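PDB 5V4T: hypothetic aldehyde deformylating oxygenase from Sulfolobus tokodaii, which binds iron and probably acts as a ferritin-like oxidoreductase with aldehyde-deformylating oxygenase activity. Local coordinates for residues 33-38 / 87-92; 98-103 / 155-160; 102-107 / 164-169; 115-120 / 196-201. One frame throughout, in Å; residues are numbered along the deposited sequence.

Interaction 1 (33-38 / 87-92); sequences KILKKL and DGLVED
Leu35 and Val90 carry this contact, their side chains slanting across one another where the backbones come nearest, CA of Leu35 lying 6.4 Å from CA of Val90. The CG2 methyl of Val90 does the work: it sits against CG of Leu35 at 3.7 Å and almost as near to the CD2 methyl of the same leucine. The other branch of Val90 serves a different neighbour. Its CG1 meets CG2 of Ile34 at 3.8 Å, and these two side chains cross at about a right angle. The valine's chi1 of 167° turns CG2 beside its own backbone N and CG1 beside its carbonyl carbon, which spreads the two methyls over successive residues of the facing helix. Helices 34-46 and 80-93 belong to the all-helical, ferritin-like bundle, and the axes of segments 34-38 and 87-92 pass 10.3 Å apart at an angle of 33°. On the flank of Leu35 nearer the core, CD2 of Leu89 touches CD2 of Leu35 at 4.1 Å, again at roughly a right angle; Leu89 also leans on Arg105 and Phe106 of helix 98-128. Phe93 packs against both Leu35 and Leu38, and Val90 also touches Trp32.

Interaction 2 (98-103 / 155-160); sequences WRENIA and LIEDKE
The first turns of helix 98-128 run past the connection between helices 132-155 and 159-179, with CA of Glu100 only 5.6 Å from CA of Ile156. Glu100 reaches over with its chain extended beyond CG and presents a single carboxylate oxygen to two successive backbone amides. OE2 takes Glu157 N at 2.8 Å, nearly in line with its C-O bond, and Asp158 N, also at 2.8 Å, on the syn side and 27° out of the carboxylate plane. The second bond is the straighter, 172° at the hydrogen against 154°. Both donors are thus turned toward one acceptor, and the chain is pinned just where it leaves one helix for the next. The carboxylates of Glu100 and Asp158, their planes well turned from one another, are bridged by Arg97, which forms salt bridges with both and should offset their mutual repulsion. Beneath this polar grip, CB of Ala103 fills the angle between Leu155 CB at 3.9 Å and Ile156 CG1 at 4.0 Å. Asp158 stands at the N-cap of helix 159-179, its OD1 accepting from Tyr161 N, an arrangement characteristic of a capped helix start at an interhelical turn, here in a ferritin-like bundle.

Interaction 3 (102-107 / 164-169); sequences IATRFH and KRVEEL
Helices 98-128 and 159-179 of the ferritin-like bundle pack here around a wider, pi-type turn at residues 103-107; the axes of segments 102-107 and 164-169 come within 9.0 Å and cross at -40°. Thr104 and Arg165 meet at about a right angle. The Arg165 chain, bent at both chi2 and chi3, folds back and sends its NE proton to Thr104 OG1 at 2.9 Å; the bond is nearly straight, 172°, and lies in the guanidinium plane. Chi1 of 51° places that OG1 between the threonine's own N and carbonyl carbon, where it also bonds to the carbonyl O of Glu100 in the preceding turn. Leu169 comes over one face of the Arg105 guanidinium, its CD2 3.6 Å from Arg105 NH2, while its CD1 lies over a face of the Arg165 guanidinium and touches CB of Arg105 at 3.9 Å. A water in the plane of both guanidinium groups accepts from Arg105 NH2 and Arg165 NH1, each at 2.9 Å. Asp92 OD2 completes the site with salt bridges to Arg105 NE and Arg165 NH2, the latter nitrogen also bonding to Asn101 O. Gathered round one carboxylate, the two arginines are held together by a shared anion and a shared water; their positive charge would be expected to favour the ionised form of Asp92.

Interaction 4 (115-120 / 196-201); sequences ATVGLK and NLMEEL
Val117 wedges its CG2 methyl among three side chains of segment 196-201, and this is the close-packed part of the contact. Met198 CG lies 3.7 Å from that methyl, the two side chains crossing at about a right angle; Leu201 CD1 follows at 3.8 Å and Leu197 CD2 at 3.9 Å. A chi1 of 171° swings CG2 to the N side of the valine, where it faces Met198 and Leu201. Beyond Met198 the interior continues into Phe170, Ala173 and Val177 of helix 159-179. Helices 98-128 and 191-211 pack here as members of the ferritin-like bundle: the axes of segments 115-120 and 196-201 run at 135° and approach to 10.4 Å, a spacing bridged by side chains alone. Thr116 and Leu201 meet tip to tip, CG2 to CD1 at 3.7 Å; this arrangement keeps the threonine's methyl toward the leucine, while its OG1 bonds back to Glu111 O within its own helix. Whereas Val117 is buried against three side chains, Lys120 is partly exposed and meets the segment through its stem on Leu197 alone. That aliphatic stem slants across the leucine, CD to CD2 at 3.7 Å, and from there chi4 of 70° bends the ammonium aside to a salt bridge with Glu124.

Helix 98-128 takes part in interactions 2, 3 and 4, while helix 80-93, which precedes it in the chain, brings in interaction 1. Interactions 2 and 3 sit closest, centres 8 Å apart; they share Ile102 and Ala103, and Asn101 O to Arg165 NH2 (2.9 Å) ties them. Interaction 1 joins interaction 3 through Asp92 OD2, 2.8 Å from Arg105 NE. Interaction 4 stands apart, about 7 Å from interaction 3 between nearest atoms. None supplies a ligand to the iron bound by Glu57, Glu111, Glu145 and His148, but each lies near it: the side chains of Leu89 and Thr116 are about 10 Å from the metal, that of Leu155 about 11 Å and Arg105's about 12 Å.

Interaction 1 (33-38 / 87-92)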
loop_
_atom_site.group_PDB
_atom_site.type_symbol
_atom_site.label_atom_id
_atom_site.label_comp_id
_atom_site.label_asym_id
_atom_site.label_seq_id
_atom_site.Cartn_x
_atom_site.Cartn_y
_atom_site.Cartn_z
ATOM N N LYS A 33 -2.571 -11.999 10.998
ATOM C CA LYS A 33 -2.327 -11.597 12.392
ATOM C C LYS A 33 -0.847 -11.691 12.780
ATOM O O LYS A 33 -0.322 -10.851 13.543
ATOM C CB LYS A 33 -3.145 -12.534 13.277
ATOM C CG LYS A 33 -3.044 -12.252 14.762
ATOM C CD LYS A 33 -3.895 -13.267 15.518
ATOM C CE LYS A 33 -3.344 -13.429 16.931
ATOM N NZ LYS A 33 -4.293 -14.249 17.720
ATOM N N ILE A 34 -0.186 -12.730 12.266
ATOM C CA ILE A 34 1.201 -13.016 12.574
ATOM C C ILE A 34 2.152 -11.877 12.180
ATOM O O ILE A 34 3.258 -11.768 12.734
ATOM C CB ILE A 34 1.677 -14.347 11.914
ATOM C CG1 ILE A 34 2.940 -14.887 12.541
ATOM C CG2 ILE A 34 1.861 -14.199 10.410
ATOM C CD1 ILE A 34 3.136 -16.362 12.286
ATOM N N LEU A 35 1.741 -11.043 11.210
ATOM C CA LEU A 35 2.607 -9.949 10.776
ATOM C C LEU A 35 2.851 -8.942 11.837
ATOM O O LEU A 35 3.874 -8.278 11.814
ATOM C CB LEU A 35 2.005 -9.202 9.547
ATOM C CG LEU A 35 2.147 -9.900 8.191
ATOM C CD1 LEU A 35 1.371 -9.097 7.152
ATOM C CD2 LEU A 35 3.611 -9.953 7.774
ATOM N N LYS A 36 1.927 -8.801 12.783
ATOM C CA LYS A 36 2.162 -7.822 13.879
ATOM C C LYS A 36 3.404 -8.238 14.689
ATOM O O LYS A 36 4.364 -7.449 14.839
ATOM C CB LYS A 36 0.921 -7.736 14.776
ATOM C CG LYS A 36 0.997 -6.672 15.861
ATOM C CD LYS A 36 -0.270 -6.700 16.712
ATOM C CE LYS A 36 -0.299 -5.513 17.639
ATOM N NZ LYS A 36 -1.474 -5.419 18.534
ATOM N N LYS A 37 3.416 -9.488 15.146
ATOM C CA LYS A 37 4.547 -10.018 15.914
ATOM C C LYS A 37 5.838 -9.970 15.116
ATOM O O LYS A 37 6.877 -9.559 15.616
ATOM C CB LYS A 37 4.328 -11.478 16.323
ATOM C CG LYS A 37 3.867 -11.547 17.733
ATOM C CD LYS A 37 3.282 -12.905 18.112
ATOM C CE LYS A 37 2.426 -12.735 19.370
ATOM N NZ LYS A 37 1.943 -14.041 19.875
ATOM N N LEU A 38 5.776 -10.436 13.879
ATOM C CA LEU A 38 6.980 -10.464 13.042
ATOM C C LEU A 38 7.516 -9.075 12.792
ATOM O O LEU A 38 8.705 -8.853 12.869
ATOM C CB LEU A 38 6.699 -11.158 11.734
ATOM C CG LEU A 38 6.446 -12.673 11.843
ATOM C CD1 LEU A 38 5.750 -13.168 10.583
ATOM C CD2 LEU A 38 7.715 -13.408 12.157
ATOM N N ASP A 87 0.379 -12.968 1.642
ATOM C CA ASP A 87 0.828 -14.334 2.066
ATOM C C ASP A 87 2.347 -14.437 1.875
ATOM O O ASP A 87 3.081 -14.940 2.719
ATOM C CB ASP A 87 0.134 -15.420 1.246
ATOM C CG ASP A 87 -1.335 -15.637 1.653
ATOM O OD1 ASP A 87 -1.856 -15.051 2.656
ATOM O OD2 ASP A 87 -1.990 -16.446 0.930
ATOM N N GLY A 88 2.810 -13.925 0.746
ATOM C CA GLY A 88 4.191 -13.851 0.475
ATOM C C GLY A 88 4.993 -13.043 1.482
ATOM O O GLY A 88 6.169 -13.349 1.756
ATOM N N LEU A 89 4.447 -11.928 1.965
ATOM C CA LEU A 89 5.179 -11.133 2.930
ATOM C C LEU A 89 5.385 -11.894 4.233
ATOM O O LEU A 89 6.425 -11.770 4.846
ATOM C CB LEU A 89 4.490 -9.819 3.184
ATOM C CG LEU A 89 5.117 -8.795 4.098
ATOM C CD1 LEU A 89 6.382 -8.308 3.462
ATOM C CD2 LEU A 89 4.107 -7.668 4.364
ATOM N N VAL A 90 4.397 -12.644 4.670
ATOM C CA VAL A 90 4.585 -13.472 5.861
ATOM C C VAL A 90 5.792 -14.421 5.650
ATOM O O VAL A 90 6.694 -14.542 6.526
ATOM C CB VAL A 90 3.301 -14.247 6.188
ATOM C CG1 VAL A 90 3.578 -15.337 7.229
ATOM C CG2 VAL A 90 2.216 -13.305 6.663
ATOM N N GLU A 91 5.830 -15.095 4.514
ATOM C CA GLU A 91 6.993 -15.963 4.161
ATOM C C GLU A 91 8.320 -15.205 4.183
ATOM O O GLU A 91 9.339 -15.657 4.736
ATOM C CB GLU A 91 6.724 -16.606 2.791
ATOM C CG GLU A 91 5.512 -17.523 2.775
ATOM C CD GLU A 91 5.279 -18.205 1.436
ATOM O OE1 GLU A 91 5.959 -17.869 0.439
ATOM O OE2 GLU A 91 4.366 -19.048 1.385
ATOM N N ASP A 92 8.328 -14.008 3.615
ATOM C CA ASP A 92 9.509 -13.182 3.618
ATOM C C ASP A 92 9.990 -12.838 5.019
ATOM O O ASP A 92 11.194 -12.848 5.254
ATOM C CB ASP A 92 9.294 -11.911 2.797
ATOM C CG ASP A 92 9.298 -12.195 1.266
ATOM O OD1 ASP A 92 9.732 -13.322 0.859
ATOM O OD2 ASP A 92 8.855 -11.315 0.507
#

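Interaction 2 (98-103 / 155-160)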
loop_
_atom_site.group_PDB
_atom_site.type_symbol
_atom_site.label_atom_id
_atom_site.label_comp_id
_atom_site.label_asym_id
_atom_site.label_seq_id
_atom_site.Cartn_x
_atom_site.Cartn_y
_atom_site.Cartn_z
ATOM N N TRP A 98 15.528 -11.993 5.211
ATOM C CA TRP A 98 14.303 -11.229 5.505
ATOM C C TRP A 98 14.466 -9.724 5.238
ATOM O O TRP A 98 13.528 -9.109 4.699
ATOM C CB TRP A 98 13.844 -11.500 6.918
ATOM C CG TRP A 98 14.774 -11.000 7.993
ATOM C CD1 TRP A 98 15.649 -11.759 8.715
ATOM C CD2 TRP A 98 14.798 -9.685 8.586
ATOM N NE1 TRP A 98 16.245 -10.985 9.663
ATOM C CE2 TRP A 98 15.758 -9.711 9.606
ATOM C CE3 TRP A 98 14.131 -8.479 8.331
ATOM C CZ2 TRP A 98 16.054 -8.592 10.379
ATOM C CZ3 TRP A 98 14.467 -7.336 9.095
ATOM C CH2 TRP A 98 15.407 -7.426 10.099
ATOM N N ARG A 99 15.636 -9.134 5.489
ATOM C CA ARG A 99 15.802 -7.665 5.359
ATOM C C ARG A 99 15.617 -7.306 3.893
ATOM O O ARG A 99 14.793 -6.456 3.557
ATOM C CB ARG A 99 17.193 -7.198 5.784
ATOM C CG ARG A 99 17.357 -6.173 6.881
ATOM C CD ARG A 99 18.866 -6.089 7.245
ATOM N NE ARG A 99 19.223 -6.086 8.678
ATOM C CZ ARG A 99 19.461 -7.163 9.459
ATOM N NH1 ARG A 99 19.377 -8.440 8.968
ATOM N NH2 ARG A 99 19.752 -6.959 10.766
ATOM N N GLU A 100 16.341 -7.963 3.013
ATOM C CA GLU A 100 16.185 -7.661 1.561
ATOM C C GLU A 100 14.844 -8.132 0.961
ATOM O O GLU A 100 14.289 -7.475 0.012
ATOM C CB GLU A 100 17.375 -8.181 0.790
ATOM C CG GLU A 100 18.542 -7.285 1.175
ATOM C CD GLU A 100 19.866 -7.634 0.569
ATOM O OE1 GLU A 100 20.122 -8.816 0.234
ATOM O OE2 GLU A 100 20.661 -6.691 0.463
ATOM N N ASN A 101 14.320 -9.250 1.465
ATOM C CA ASN A 101 13.048 -9.748 0.957
ATOM C C ASN A 101 11.862 -8.851 1.304
ATOM O O ASN A 101 11.044 -8.508 0.441
ATOM C CB ASN A 101 12.813 -11.157 1.449
ATOM C CG ASN A 101 13.678 -12.174 0.698
ATOM O OD1 ASN A 101 14.232 -11.837 -0.367
ATOM N ND2 ASN A 101 13.811 -13.421 1.235
ATOM N N ILE A 102 11.820 -8.417 2.552
ATOM C CA ILE A 102 10.826 -7.434 2.950
ATOM C C ILE A 102 11.042 -6.080 2.275
ATOM O O ILE A 102 10.061 -5.435 1.865
ATOM C CB ILE A 102 10.779 -7.257 4.468
ATOM C CG1 ILE A 102 10.356 -8.548 5.103
ATOM C CG2 ILE A 102 9.749 -6.238 4.820
ATOM C CD1 ILE A 102 10.883 -8.699 6.512
ATOM N N ALA A 103 12.274 -5.642 2.170
ATOM C CA ALA A 103 12.520 -4.333 1.570
ATOM C C ALA A 103 12.062 -4.276 0.122
ATOM O O ALA A 103 11.599 -3.236 -0.340
ATOM C CB ALA A 103 13.964 -3.960 1.674
ATOM N N LEU A 155 17.823 -0.504 3.557
ATOM C CA LEU A 155 17.863 -1.880 3.952
ATOM C C LEU A 155 18.511 -2.778 2.882
ATOM O O LEU A 155 18.843 -3.938 3.158
ATOM C CB LEU A 155 16.476 -2.447 4.233
ATOM C CG LEU A 155 15.743 -1.801 5.423
ATOM C CD1 LEU A 155 14.323 -2.379 5.524
ATOM C CD2 LEU A 155 16.543 -1.938 6.715
ATOM N N ILE A 156 18.612 -2.255 1.659
ATOM C CA ILE A 156 19.171 -3.025 0.538
ATOM C C ILE A 156 20.674 -2.873 0.457
ATOM O O ILE A 156 21.204 -1.742 0.341
ATOM C CB ILE A 156 18.508 -2.566 -0.769
ATOM C CG1 ILE A 156 17.057 -3.004 -0.722
ATOM C CG2 ILE A 156 19.198 -3.191 -1.989
ATOM C CD1 ILE A 156 16.157 -2.244 -1.680
ATOM N N GLU A 157 21.343 -4.009 0.391
ATOM C CA GLU A 157 22.774 -4.031 0.106
ATOM C C GLU A 157 23.098 -4.687 -1.223
ATOM O O GLU A 157 23.939 -4.188 -1.977
ATOM C CB GLU A 157 23.534 -4.796 1.184
ATOM C CG GLU A 157 22.920 -4.706 2.569
ATOM C CD GLU A 157 23.357 -3.482 3.332
ATOM O OE1 GLU A 157 23.476 -2.396 2.706
ATOM O OE2 GLU A 157 23.579 -3.625 4.567
ATOM N N ASP A 158 22.513 -5.829 -1.439
ATOM C CA ASP A 158 22.745 -6.559 -2.706
ATOM C C ASP A 158 21.860 -5.996 -3.808
ATOM O O ASP A 158 20.714 -6.409 -3.953
ATOM C CB ASP A 158 22.446 -8.009 -2.484
ATOM C CG ASP A 158 22.897 -8.946 -3.640
ATOM O OD1 ASP A 158 23.030 -8.522 -4.793
ATOM O OD2 ASP A 158 23.012 -10.178 -3.348
ATOM N N LYS A 159 22.429 -5.092 -4.564
ATOM C CA LYS A 159 21.680 -4.323 -5.592
ATOM C C LYS A 159 21.126 -5.220 -6.649
ATOM O O LYS A 159 19.931 -5.118 -7.016
ATOM C CB LYS A 159 22.567 -3.238 -6.220
ATOM C CG LYS A 159 22.966 -2.082 -5.319
ATOM C CD LYS A 159 23.876 -1.128 -6.090
ATOM C CE LYS A 159 24.363 -0.073 -5.146
ATOM N NZ LYS A 159 24.814 1.102 -5.907
ATOM N N GLU A 160 21.918 -6.145 -7.152
ATOM C CA GLU A 160 21.436 -7.065 -8.177
ATOM C C GLU A 160 20.292 -7.957 -7.711
ATOM O O GLU A 160 19.258 -8.093 -8.405
ATOM C CB GLU A 160 22.642 -7.888 -8.687
ATOM C CG GLU A 160 22.323 -8.881 -9.775
ATOM C CD GLU A 160 23.514 -9.780 -10.152
ATOM O OE1 GLU A 160 24.686 -9.527 -9.751
ATOM O OE2 GLU A 160 23.270 -10.761 -10.911
#

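Interaction 3 (102-107 / 164-169)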
loop_
_atom_site.group_PDB
_atom_site.type_symbol
_atom_site.label_atom_id
_atom_site.label_comp_id
_atom_site.label_asym_id
_atom_site.label_seq_id
_atom_site.Cartn_x
_atom_site.Cartn_y
_atom_site.Cartn_z
ATOM N N ILE A 102 11.820 -8.417 2.552
ATOM C CA ILE A 102 10.826 -7.434 2.950
ATOM C C ILE A 102 11.042 -6.080 2.275
ATOM O O ILE A 102 10.061 -5.435 1.865
ATOM C CB ILE A 102 10.779 -7.257 4.468
ATOM C CG1 ILE A 102 10.356 -8.548 5.103
ATOM C CG2 ILE A 102 9.749 -6.238 4.820
ATOM C CD1 ILE A 102 10.883 -8.699 6.512
ATOM N N ALA A 103 12.274 -5.642 2.170
ATOM C CA ALA A 103 12.520 -4.333 1.570
ATOM C C ALA A 103 12.062 -4.276 0.122
ATOM O O ALA A 103 11.599 -3.236 -0.340
ATOM C CB ALA A 103 13.964 -3.960 1.674
ATOM N N THR A 104 12.213 -5.388 -0.608
ATOM C CA THR A 104 11.727 -5.417 -1.986
ATOM C C THR A 104 10.231 -5.662 -2.123
ATOM O O THR A 104 9.551 -4.964 -2.922
ATOM C CB THR A 104 12.560 -6.455 -2.768
ATOM O OG1 THR A 104 12.599 -7.692 -2.065
ATOM C CG2 THR A 104 13.904 -5.973 -2.905
ATOM N N ARG A 105 9.686 -6.642 -1.421
ATOM C CA ARG A 105 8.263 -6.920 -1.534
ATOM C C ARG A 105 7.421 -5.814 -0.932
ATOM O O ARG A 105 6.419 -5.379 -1.551
ATOM C CB ARG A 105 7.866 -8.250 -0.886
ATOM C CG ARG A 105 6.366 -8.519 -0.928
ATOM C CD ARG A 105 5.956 -9.781 -0.203
ATOM N NE ARG A 105 6.488 -10.954 -0.873
ATOM C CZ ARG A 105 5.873 -11.703 -1.788
ATOM N NH1 ARG A 105 4.685 -11.424 -2.219
ATOM N NH2 ARG A 105 6.546 -12.752 -2.333
ATOM N N PHE A 106 7.849 -5.339 0.240
ATOM C CA PHE A 106 7.026 -4.351 0.961
ATOM C C PHE A 106 7.468 -2.946 0.617
ATOM O O PHE A 106 6.706 -2.206 -0.095
ATOM C CB PHE A 106 7.063 -4.554 2.475
ATOM C CG PHE A 106 6.032 -3.714 3.163
ATOM C CD1 PHE A 106 4.673 -4.021 3.062
ATOM C CD2 PHE A 106 6.410 -2.611 3.891
ATOM C CE1 PHE A 106 3.720 -3.205 3.632
ATOM C CE2 PHE A 106 5.446 -1.801 4.487
ATOM C CZ PHE A 106 4.104 -2.097 4.347
ATOM N N HIS A 107 8.675 -2.518 0.977
ATOM C CA HIS A 107 8.977 -1.124 0.742
ATOM C C HIS A 107 8.921 -0.737 -0.730
ATOM O O HIS A 107 8.443 0.338 -1.092
ATOM C CB HIS A 107 10.280 -0.732 1.387
ATOM C CG HIS A 107 10.308 -0.997 2.864
ATOM N ND1 HIS A 107 10.365 -2.260 3.420
ATOM C CD2 HIS A 107 10.208 -0.142 3.905
ATOM C CE1 HIS A 107 10.344 -2.172 4.735
ATOM N NE2 HIS A 107 10.263 -0.890 5.057
ATOM N N LYS A 164 16.335 -7.728 -9.189
ATOM C CA LYS A 164 15.663 -8.910 -9.677
ATOM C C LYS A 164 14.359 -9.203 -8.891
ATOM O O LYS A 164 13.341 -9.583 -9.498
ATOM C CB LYS A 164 16.608 -10.115 -9.678
ATOM C CG LYS A 164 17.733 -9.982 -10.694
ATOM C CD LYS A 164 18.724 -11.144 -10.642
ATOM C CE LYS A 164 18.070 -12.477 -10.256
ATOM N NZ LYS A 164 18.868 -13.692 -10.695
ATOM N N ARG A 165 14.379 -8.983 -7.565
ATOM C CA ARG A 165 13.186 -9.112 -6.767
ATOM C C ARG A 165 12.074 -8.194 -7.221
ATOM O O ARG A 165 10.880 -8.637 -7.324
ATOM C CB ARG A 165 13.440 -8.831 -5.292
ATOM C CG ARG A 165 14.210 -9.904 -4.556
ATOM C CD ARG A 165 13.346 -10.974 -3.977
ATOM N NE ARG A 165 12.455 -10.455 -2.964
ATOM C CZ ARG A 165 11.477 -11.149 -2.449
ATOM N NH1 ARG A 165 11.325 -12.441 -2.799
ATOM N NH2 ARG A 165 10.704 -10.629 -1.527
ATOM N N VAL A 166 12.418 -6.931 -7.434
ATOM C CA VAL A 166 11.444 -5.939 -7.891
ATOM C C VAL A 166 10.828 -6.431 -9.201
ATOM O O VAL A 166 9.624 -6.400 -9.386
ATOM C CB VAL A 166 12.016 -4.517 -7.968
ATOM C CG1 VAL A 166 11.013 -3.559 -8.577
ATOM C CG2 VAL A 166 12.383 -4.059 -6.566
ATOM N N GLU A 167 11.694 -6.836 -10.124
ATOM C CA GLU A 167 11.248 -7.307 -11.424
ATOM C C GLU A 167 10.333 -8.534 -11.290
ATOM O O GLU A 167 9.324 -8.685 -12.025
ATOM C CB GLU A 167 12.459 -7.558 -12.321
ATOM C CG GLU A 167 13.174 -6.266 -12.681
ATOM C CD GLU A 167 14.509 -6.406 -13.389
ATOM O OE1 GLU A 167 15.204 -7.421 -13.241
ATOM O OE2 GLU A 167 14.898 -5.422 -14.040
ATOM N N GLU A 168 10.639 -9.442 -10.362
ATOM C CA GLU A 168 9.858 -10.660 -10.211
ATOM C C GLU A 168 8.507 -10.436 -9.646
ATOM O O GLU A 168 7.559 -11.088 -10.033
ATOM C CB GLU A 168 10.641 -11.691 -9.365
ATOM C CG GLU A 168 11.862 -12.139 -10.159
ATOM C CD GLU A 168 12.815 -13.008 -9.368
ATOM O OE1 GLU A 168 12.503 -13.292 -8.178
ATOM O OE2 GLU A 168 13.890 -13.330 -9.956
ATOM N N LEU A 169 8.394 -9.436 -8.769
ATOM C CA LEU A 169 7.175 -9.204 -8.043
ATOM C C LEU A 169 6.279 -8.148 -8.695
ATOM O O LEU A 169 5.080 -8.135 -8.450
ATOM C CB LEU A 169 7.512 -8.729 -6.638
ATOM C CG LEU A 169 8.144 -9.795 -5.730
ATOM C CD1 LEU A 169 8.840 -9.099 -4.586
ATOM C CD2 LEU A 169 7.042 -10.688 -5.240
HETATM O O HOH W 1 9.128 -13.869 -1.673
#

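Interaction 4 (115-120 / 196-201)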
loop_
_atom_site.group_PDB
_atom_site.type_symbol
_atom_site.label_atom_id
_atom_site.label_comp_id
_atom_site.label_asym_id
_atom_site.label_seq_id
_atom_site.Cartn_x
_atom_site.Cartn_y
_atom_site.Cartn_z
ATOM N N ALA A 115 1.073 1.289 -3.362
ATOM C CA ALA A 115 0.520 2.337 -2.469
ATOM C C ALA A 115 0.598 3.682 -3.130
ATOM O O ALA A 115 -0.313 4.502 -2.965
ATOM C CB ALA A 115 1.198 2.370 -1.107
ATOM N N THR A 116 1.683 3.969 -3.874
ATOM C CA THR A 116 1.842 5.208 -4.569
ATOM C C THR A 116 0.662 5.474 -5.510
ATOM O O THR A 116 0.058 6.564 -5.504
ATOM C CB THR A 116 3.205 5.258 -5.340
ATOM O OG1 THR A 116 4.278 5.013 -4.410
ATOM C CG2 THR A 116 3.359 6.583 -6.032
ATOM N N VAL A 117 0.252 4.432 -6.258
ATOM C CA VAL A 117 -0.906 4.533 -7.148
ATOM C C VAL A 117 -2.243 4.672 -6.391
ATOM O O VAL A 117 -3.049 5.562 -6.690
ATOM C CB VAL A 117 -0.930 3.349 -8.103
ATOM C CG1 VAL A 117 -2.226 3.311 -8.894
ATOM C CG2 VAL A 117 0.275 3.456 -9.009
ATOM N N GLY A 118 -2.419 3.852 -5.369
ATOM C CA GLY A 118 -3.657 3.870 -4.617
ATOM C C GLY A 118 -3.856 5.193 -3.907
ATOM O O GLY A 118 -4.953 5.785 -3.891
ATOM N N LEU A 119 -2.780 5.707 -3.330
ATOM C CA LEU A 119 -2.832 6.978 -2.608
ATOM C C LEU A 119 -3.065 8.155 -3.569
ATOM O O LEU A 119 -3.783 9.111 -3.256
ATOM C CB LEU A 119 -1.558 7.210 -1.797
ATOM C CG LEU A 119 -1.422 6.278 -0.610
ATOM C CD1 LEU A 119 -0.036 6.275 -0.014
ATOM C CD2 LEU A 119 -2.437 6.629 0.455
ATOM N N LYS A 120 -2.454 8.105 -4.763
ATOM C CA LYS A 120 -2.739 9.111 -5.805
ATOM C C LYS A 120 -4.225 9.138 -6.101
ATOM O O LYS A 120 -4.843 10.219 -6.160
ATOM C CB LYS A 120 -1.967 8.765 -7.094
ATOM C CG LYS A 120 -2.525 9.448 -8.349
ATOM C CD LYS A 120 -1.873 8.821 -9.613
ATOM C CE LYS A 120 -2.613 9.155 -10.910
ATOM N NZ LYS A 120 -2.373 10.621 -11.152
ATOM N N ASN A 196 0.617 2.057 -16.834
ATOM C CA ASN A 196 1.745 2.848 -17.335
ATOM C C ASN A 196 2.472 3.590 -16.237
ATOM O O ASN A 196 3.694 3.646 -16.260
ATOM C CB ASN A 196 1.362 3.828 -18.464
ATOM C CG ASN A 196 0.760 3.135 -19.672
ATOM O OD1 ASN A 196 0.924 1.937 -19.887
ATOM N ND2 ASN A 196 0.013 3.890 -20.429
ATOM N N LEU A 197 1.734 4.202 -15.318
ATOM C CA LEU A 197 2.347 4.836 -14.170
ATOM C C LEU A 197 3.119 3.836 -13.326
ATOM O O LEU A 197 4.246 4.135 -12.925
ATOM C CB LEU A 197 1.266 5.539 -13.346
ATOM C CG LEU A 197 1.765 5.985 -11.982
ATOM C CD1 LEU A 197 2.860 7.032 -12.049
ATOM C CD2 LEU A 197 0.561 6.543 -11.307
ATOM N N MET A 198 2.554 2.651 -13.094
ATOM C CA MET A 198 3.265 1.639 -12.339
ATOM C C MET A 198 4.586 1.305 -12.968
ATOM O O MET A 198 5.571 1.094 -12.253
ATOM C CB MET A 198 2.412 0.402 -12.098
ATOM C CG MET A 198 1.219 0.668 -11.213
ATOM S SD MET A 198 0.086 -0.736 -11.264
ATOM C CE MET A 198 0.883 -1.748 -10.069
ATOM N N GLU A 199 4.637 1.216 -14.318
ATOM C CA GLU A 199 5.890 0.905 -14.977
ATOM C C GLU A 199 6.917 1.964 -14.751
ATOM O O GLU A 199 8.073 1.678 -14.589
ATOM C CB GLU A 199 5.600 0.734 -16.471
ATOM C CG GLU A 199 4.751 -0.467 -16.756
ATOM C CD GLU A 199 5.592 -1.766 -16.922
ATOM O OE1 GLU A 199 6.842 -1.799 -16.693
ATOM O OE2 GLU A 199 4.971 -2.732 -17.387
ATOM N N GLU A 200 6.507 3.243 -14.755
ATOM C CA GLU A 200 7.423 4.316 -14.509
ATOM C C GLU A 200 7.933 4.309 -13.059
ATOM O O GLU A 200 9.073 4.564 -12.771
ATOM C CB GLU A 200 6.807 5.635 -14.866
ATOM C CG GLU A 200 6.416 5.663 -16.341
ATOM C CD GLU A 200 7.456 5.984 -17.460
ATOM O OE1 GLU A 200 8.764 5.824 -17.355
ATOM O OE2 GLU A 200 6.829 6.416 -18.525
ATOM N N LEU A 201 7.044 4.015 -12.126
ATOM C CA LEU A 201 7.456 3.860 -10.722
ATOM C C LEU A 201 8.446 2.716 -10.486
ATOM O O LEU A 201 9.388 2.853 -9.743
ATOM C CB LEU A 201 6.232 3.683 -9.860
ATOM C CG LEU A 201 5.280 4.876 -9.766
ATOM C CD1 LEU A 201 3.943 4.534 -9.108
ATOM C CD2 LEU A 201 5.925 6.013 -9.006
#